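Local atomic coordinates of DNR protein (Pseudomonas aeruginosa, PDB entry 2Z69), a protein that probably regulates transcription by binding DNA as the dissimilative nitrate respiration regulator, sensing nitric oxide through the sensor domain present in this chain. Residues V38-G43 with A103-P108; Y57-G62 with S109-F114. One frame throughout, in Å; residues are numbered along the deposited sequence.

Interaction 1: V38-G43 with A103-P108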
loop_
_atom_site.group_PDB
_atom_site.type_symbol
_atom_site.label_atom_id
_atom_site.label_comp_id
_atom_site.label_asym_id
_atom_site.label_seq_id
_atom_site.Cartn_x
_atom_site.Cartn_y
_atom_site.Cartn_z
ATOM N N VAL B 38 -24.895 13.036 -5.572
ATOM C CA VAL B 38 -25.769 11.883 -5.390
ATOM C C VAL B 38 -26.720 12.211 -4.272
ATOM O O VAL B 38 -26.296 12.605 -3.178
ATOM C CB VAL B 38 -24.975 10.571 -5.039
ATOM C CG1 VAL B 38 -25.944 9.395 -4.777
ATOM C CG2 VAL B 38 -23.975 10.228 -6.136
ATOM N N ASN B 39 -28.005 12.036 -4.550
ATOM C CA ASN B 39 -29.044 12.369 -3.586
ATOM C C ASN B 39 -29.820 11.125 -3.174
ATOM O O ASN B 39 -30.330 10.412 -4.057
ATOM C CB ASN B 39 -30.009 13.349 -4.224
ATOM C CG ASN B 39 -29.351 14.649 -4.602
ATOM O OD1 ASN B 39 -28.823 15.349 -3.754
ATOM N ND2 ASN B 39 -29.470 15.028 -5.876
ATOM N N LEU B 40 -30.002 10.900 -1.863
ATOM C CA LEU B 40 -30.642 9.627 -1.451
ATOM C C LEU B 40 -31.666 9.762 -0.369
ATOM O O LEU B 40 -31.445 10.484 0.572
ATOM C CB LEU B 40 -29.584 8.620 -0.964
ATOM C CG LEU B 40 -28.540 8.040 -1.934
ATOM C CD1 LEU B 40 -27.529 7.253 -1.118
ATOM C CD2 LEU B 40 -29.134 7.184 -3.088
ATOM N N ASP B 41 -32.771 9.038 -0.506
ATOM C CA ASP B 41 -33.764 8.953 0.544
ATOM C C ASP B 41 -33.306 7.917 1.560
ATOM O O ASP B 41 -32.441 7.112 1.261
ATOM C CB ASP B 41 -35.092 8.535 -0.060
ATOM C CG ASP B 41 -35.844 9.701 -0.648
ATOM O OD1 ASP B 41 -35.570 10.870 -0.249
ATOM O OD2 ASP B 41 -36.733 9.438 -1.485
ATOM N N LYS B 42 -33.884 7.960 2.753
ATOM C CA LYS B 42 -33.675 6.951 3.780
ATOM C C LYS B 42 -34.042 5.635 3.183
ATOM O O LYS B 42 -35.132 5.502 2.593
ATOM C CB LYS B 42 -34.631 7.219 4.971
ATOM C CG LYS B 42 -34.638 6.101 6.043
ATOM C CD LYS B 42 -35.867 6.152 6.964
ATOM C CE LYS B 42 -36.030 7.474 7.684
ATOM N NZ LYS B 42 -34.815 7.817 8.480
ATOM N N GLY B 43 -33.141 4.669 3.309
ATOM C CA GLY B 43 -33.420 3.310 2.843
ATOM C C GLY B 43 -32.859 3.082 1.444
ATOM O O GLY B 43 -32.872 1.964 0.960
ATOM N N ALA B 103 -24.030 -0.495 0.702
ATOM C CA ALA B 103 -24.031 0.756 1.486
ATOM C C ALA B 103 -25.424 1.328 1.308
ATOM O O ALA B 103 -25.888 1.472 0.168
ATOM C CB ALA B 103 -23.005 1.717 0.950
ATOM N N GLN B 104 -26.088 1.632 2.425
ATOM C CA GLN B 104 -27.487 2.070 2.423
ATOM C C GLN B 104 -27.626 3.298 3.290
ATOM O O GLN B 104 -27.109 3.330 4.400
ATOM C CB GLN B 104 -28.409 0.962 2.981
ATOM C CG GLN B 104 -29.935 1.251 2.835
ATOM C CD GLN B 104 -30.816 0.079 3.308
ATOM O OE1 GLN B 104 -31.924 -0.141 2.815
ATOM N NE2 GLN B 104 -30.314 -0.669 4.224
ATOM N N ALA B 105 -28.352 4.296 2.817
ATOM C CA ALA B 105 -28.588 5.495 3.608
ATOM C C ALA B 105 -29.568 5.143 4.718
ATOM O O ALA B 105 -30.586 4.492 4.473
ATOM C CB ALA B 105 -29.153 6.599 2.729
ATOM N N VAL B 106 -29.248 5.523 5.945
ATOM C CA VAL B 106 -30.179 5.323 7.048
ATOM C C VAL B 106 -31.016 6.596 7.354
ATOM O O VAL B 106 -31.952 6.515 8.124
ATOM C CB VAL B 106 -29.499 4.824 8.318
ATOM C CG1 VAL B 106 -28.490 3.705 8.001
ATOM C CG2 VAL B 106 -28.829 5.934 8.991
ATOM N N VAL B 107 -30.668 7.735 6.743
ATOM C CA VAL B 107 -31.486 8.982 6.724
ATOM C C VAL B 107 -31.300 9.630 5.331
ATOM O O VAL B 107 -30.408 9.215 4.600
ATOM C CB VAL B 107 -31.051 10.002 7.806
ATOM C CG1 VAL B 107 -31.272 9.447 9.218
ATOM C CG2 VAL B 107 -29.614 10.393 7.620
ATOM N N PRO B 108 -32.141 10.631 4.959
ATOM C CA PRO B 108 -31.894 11.349 3.705
ATOM C C PRO B 108 -30.457 11.850 3.680
ATOM O O PRO B 108 -30.019 12.481 4.651
ATOM C CB PRO B 108 -32.848 12.537 3.778
ATOM C CG PRO B 108 -34.032 12.004 4.602
ATOM C CD PRO B 108 -33.327 11.163 5.675
HETATM O O HOH W 1 -33.343 7.203 10.502
#
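The Lys-42 side chain leaves with CG anti to its own backbone N (chi1 172°) and then folds twice, chi3 and chi4 both at -57°, so that the ammonium curls back over the chain of Val-106 and Val-107. The fold lets one lysine meet one carbonyl in two ways. Its CG lies 3.4 Å from Val-106 O, and Lys-42 NZ donates a hydrogen bond to the same Val-106 O at 3.2 Å, tilted somewhat from the carbonyl plane. A water closes a small triangle over this pair, accepting from Lys-42 NZ at 2.6 Å and donating to Val-106 O at 2.8 Å.

One residue on, the link is made by backbone alone. Gly-43 N donates to Ala-105 O at 2.8 Å with an N-H...O angle of 156°.

Next to these polar links the apolar contact is light. The Ala-105 CB comes within 3.6 Å of Asp-41 O, and Leu-40 CD1 approaches Ala-105 CB at 4.2 Å, a modest apolar touch that Leu-40 extends onto Val-46. At the far end Pro-108 CA makes a CA-H...O contact of 3.3 Å with Leu-40 O, next to the backbone pairing of Leu-40 with Ser-109.

Strand 36-40 and strand 102-105 belong to different four-stranded antiparallel sheets, and each runs through its loop here into the other sheet, as 45-47 and 109-115. This double crossing between sheets is consistent with the jelly-roll-like beta barrel of the cyclic nucleotide-binding domain, a member of the cupin clan.

Interaction 2: Y57-G62 with S109-F114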
loop_
_atom_site.group_PDB
_atom_site.type_symbol
_atom_site.label_atom_id
_atom_site.label_comp_id
_atom_site.label_asym_id
_atom_site.label_seq_id
_atom_site.Cartn_x
_atom_site.Cartn_y
_atom_site.Cartn_z
ATOM N N TYR B 57 -16.969 7.457 -2.188
ATOM C CA TYR B 57 -17.955 8.454 -1.809
ATOM C C TYR B 57 -17.463 9.362 -0.675
ATOM O O TYR B 57 -16.774 8.927 0.236
ATOM C CB TYR B 57 -19.253 7.772 -1.397
ATOM C CG TYR B 57 -19.884 7.078 -2.570
ATOM C CD1 TYR B 57 -19.436 5.821 -2.996
ATOM C CD2 TYR B 57 -20.873 7.722 -3.310
ATOM C CE1 TYR B 57 -20.002 5.213 -4.144
ATOM C CE2 TYR B 57 -21.408 7.144 -4.439
ATOM C CZ TYR B 57 -20.995 5.888 -4.831
ATOM O OH TYR B 57 -21.590 5.343 -5.970
ATOM N N TYR B 58 -17.791 10.645 -0.784
ATOM C CA TYR B 58 -17.721 11.534 0.362
ATOM C C TYR B 58 -19.153 11.844 0.800
ATOM O O TYR B 58 -19.997 12.231 -0.025
ATOM C CB TYR B 58 -16.993 12.799 -0.027
ATOM C CG TYR B 58 -16.913 13.831 1.059
ATOM C CD1 TYR B 58 -17.856 14.852 1.112
ATOM C CD2 TYR B 58 -15.917 13.782 2.025
ATOM C CE1 TYR B 58 -17.822 15.818 2.077
ATOM C CE2 TYR B 58 -15.851 14.782 3.027
ATOM C CZ TYR B 58 -16.824 15.787 3.026
ATOM O OH TYR B 58 -16.852 16.756 3.956
ATOM N N LEU B 59 -19.428 11.671 2.088
ATOM C CA LEU B 59 -20.777 11.908 2.622
ATOM C C LEU B 59 -20.910 13.372 3.064
ATOM O O LEU B 59 -20.386 13.789 4.106
ATOM C CB LEU B 59 -21.065 10.920 3.792
ATOM C CG LEU B 59 -22.453 10.817 4.413
ATOM C CD1 LEU B 59 -23.533 10.633 3.374
ATOM C CD2 LEU B 59 -22.477 9.686 5.450
ATOM N N ILE B 60 -21.614 14.164 2.258
ATOM C CA ILE B 60 -21.773 15.585 2.573
ATOM C C ILE B 60 -22.683 15.688 3.801
ATOM O O ILE B 60 -22.310 16.279 4.796
ATOM C CB ILE B 60 -22.342 16.401 1.387
ATOM C CG1 ILE B 60 -21.439 16.273 0.143
ATOM C CG2 ILE B 60 -22.572 17.870 1.787
ATOM C CD1 ILE B 60 -22.258 16.291 -1.159
ATOM N N SER B 61 -23.854 15.045 3.738
ATOM C CA SER B 61 -24.836 15.175 4.819
ATOM C C SER B 61 -25.517 13.840 4.925
ATOM O O SER B 61 -25.679 13.134 3.914
ATOM C CB SER B 61 -25.863 16.274 4.496
ATOM O OG SER B 61 -26.657 15.916 3.359
ATOM N N GLY B 62 -25.919 13.479 6.136
ATOM C CA GLY B 62 -26.654 12.235 6.318
ATOM C C GLY B 62 -25.808 11.179 6.993
ATOM O O GLY B 62 -24.892 11.521 7.750
ATOM N N SER B 109 -29.735 11.561 2.594
ATOM C CA SER B 109 -28.297 11.826 2.555
ATOM C C SER B 109 -27.907 12.454 1.219
ATOM O O SER B 109 -28.617 12.307 0.209
ATOM C CB SER B 109 -27.515 10.489 2.775
ATOM O OG SER B 109 -27.863 9.894 4.036
ATOM N N GLN B 110 -26.766 13.136 1.207
ATOM C CA GLN B 110 -26.237 13.681 -0.017
ATOM C C GLN B 110 -24.752 13.357 -0.084
ATOM O O GLN B 110 -24.040 13.479 0.911
ATOM C CB GLN B 110 -26.476 15.210 -0.108
ATOM C CG GLN B 110 -26.153 15.746 -1.484
ATOM C CD GLN B 110 -26.555 17.194 -1.689
ATOM O OE1 GLN B 110 -26.079 18.069 -0.987
ATOM N NE2 GLN B 110 -27.423 17.449 -2.665
ATOM N N LEU B 111 -24.287 12.967 -1.268
ATOM C CA LEU B 111 -22.893 12.541 -1.435
ATOM C C LEU B 111 -22.250 13.109 -2.670
ATOM O O LEU B 111 -22.957 13.557 -3.574
ATOM C CB LEU B 111 -22.771 11.007 -1.488
ATOM C CG LEU B 111 -23.576 10.266 -0.420
ATOM C CD1 LEU B 111 -24.737 9.561 -1.140
ATOM C CD2 LEU B 111 -22.745 9.242 0.274
ATOM N N PHE B 112 -20.908 13.085 -2.683
ATOM C CA PHE B 112 -20.098 13.216 -3.878
ATOM C C PHE B 112 -19.634 11.825 -4.233
ATOM O O PHE B 112 -19.131 11.126 -3.366
ATOM C CB PHE B 112 -18.860 14.055 -3.578
ATOM C CG PHE B 112 -19.121 15.527 -3.509
ATOM C CD1 PHE B 112 -18.566 16.284 -2.484
ATOM C CD2 PHE B 112 -19.897 16.162 -4.481
ATOM C CE1 PHE B 112 -18.770 17.665 -2.406
ATOM C CE2 PHE B 112 -20.111 17.551 -4.427
ATOM C CZ PHE B 112 -19.538 18.308 -3.386
ATOM N N ARG B 113 -19.815 11.407 -5.480
ATOM C CA ARG B 113 -19.288 10.127 -5.964
ATOM C C ARG B 113 -18.048 10.425 -6.774
ATOM O O ARG B 113 -18.146 11.060 -7.832
ATOM C CB ARG B 113 -20.282 9.447 -6.895
ATOM C CG ARG B 113 -19.676 8.366 -7.783
ATOM C CD ARG B 113 -20.739 7.407 -8.408
ATOM N NE ARG B 113 -21.725 8.169 -9.144
ATOM C CZ ARG B 113 -23.039 8.145 -8.952
ATOM N NH1 ARG B 113 -23.610 7.344 -8.054
ATOM N NH2 ARG B 113 -23.789 8.922 -9.706
ATOM N N PHE B 114 -16.887 9.983 -6.305
ATOM C CA PHE B 114 -15.648 10.202 -7.042
ATOM C C PHE B 114 -15.243 8.942 -7.785
ATOM O O PHE B 114 -15.289 7.858 -7.229
ATOM C CB PHE B 114 -14.546 10.569 -6.079
ATOM C CG PHE B 114 -14.785 11.837 -5.337
ATOM C CD1 PHE B 114 -15.221 11.819 -4.026
ATOM C CD2 PHE B 114 -14.553 13.051 -5.931
ATOM C CE1 PHE B 114 -15.408 12.986 -3.328
ATOM C CE2 PHE B 114 -14.754 14.221 -5.229
ATOM C CZ PHE B 114 -15.184 14.179 -3.927
HETATM O O HOH W 2 -26.647 18.153 1.758
#
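Gln-110 O accepts two backbone N-H groups at once: Ile-60 N donates to Gln-110 O at 2.9 Å along a bent path (131° at H), and Ser-61 N donates to Gln-110 O at 3.2 Å, nearly straight (164°) and on a lone pair. Two residues facing one define a classic beta bulge. Beyond it Gln-110 N returns a bond to Ser-61 O, while a water joins Ser-61 OG to Gln-110 OE1. On the other side of the bulge, Tyr-58 and Phe-112 form a regular antiparallel hydrogen-bonded pair.

The bulge turns Ile-60 toward the partner strand. Ile-60 CD1 lies over the centre of the Phe-112 ring, 3.8 Å from its centroid and 4° off the normal, a CH-pi contact. On the opposite face Leu-59 CD1 presses on Leu-111 CD2 at 3.5 Å, tighter than usual. Tyr-57 runs alongside Arg-113, its OH 3.3 Å from Arg-113 CD, and the ring is almost perpendicular to the guanidinium.

Strand 109-115 lies between 55-59 and 36-40; Arg-113 NE forms a salt bridge with Asp-36, and Gln-110 NE2 is hydrogen-bonded to Asn-39 OD1. Helix 6-14 covers the Tyr-58 face: His-10 meets Phe-112 edge-to-face, and Leu-14 touches Tyr-58 and Phe-114.

Interaction 1 is a surface contact between loops and strand ends, with one buried residue among nine that touch; interaction 2, whose centre is about 10 Å away, is partly buried, with seven buried of twelve. Each holds one bridging water, but a lysine and an isolated backbone link serve the first, antiparallel pairing interrupted by a bulge, with aromatic and aliphatic packing, the second. Strands 36-40 and 109-115 tie them together as sheet neighbours: Val-38 O lies 2.8 Å from Leu-111 N, a probable hydrogen bond. The chain continues from 103-108 directly into 109-114, and Ser-109 OG is hydrogen-bonded to Val-107 O across that junction. The four segments alternate, so the two contacts cross along the chain.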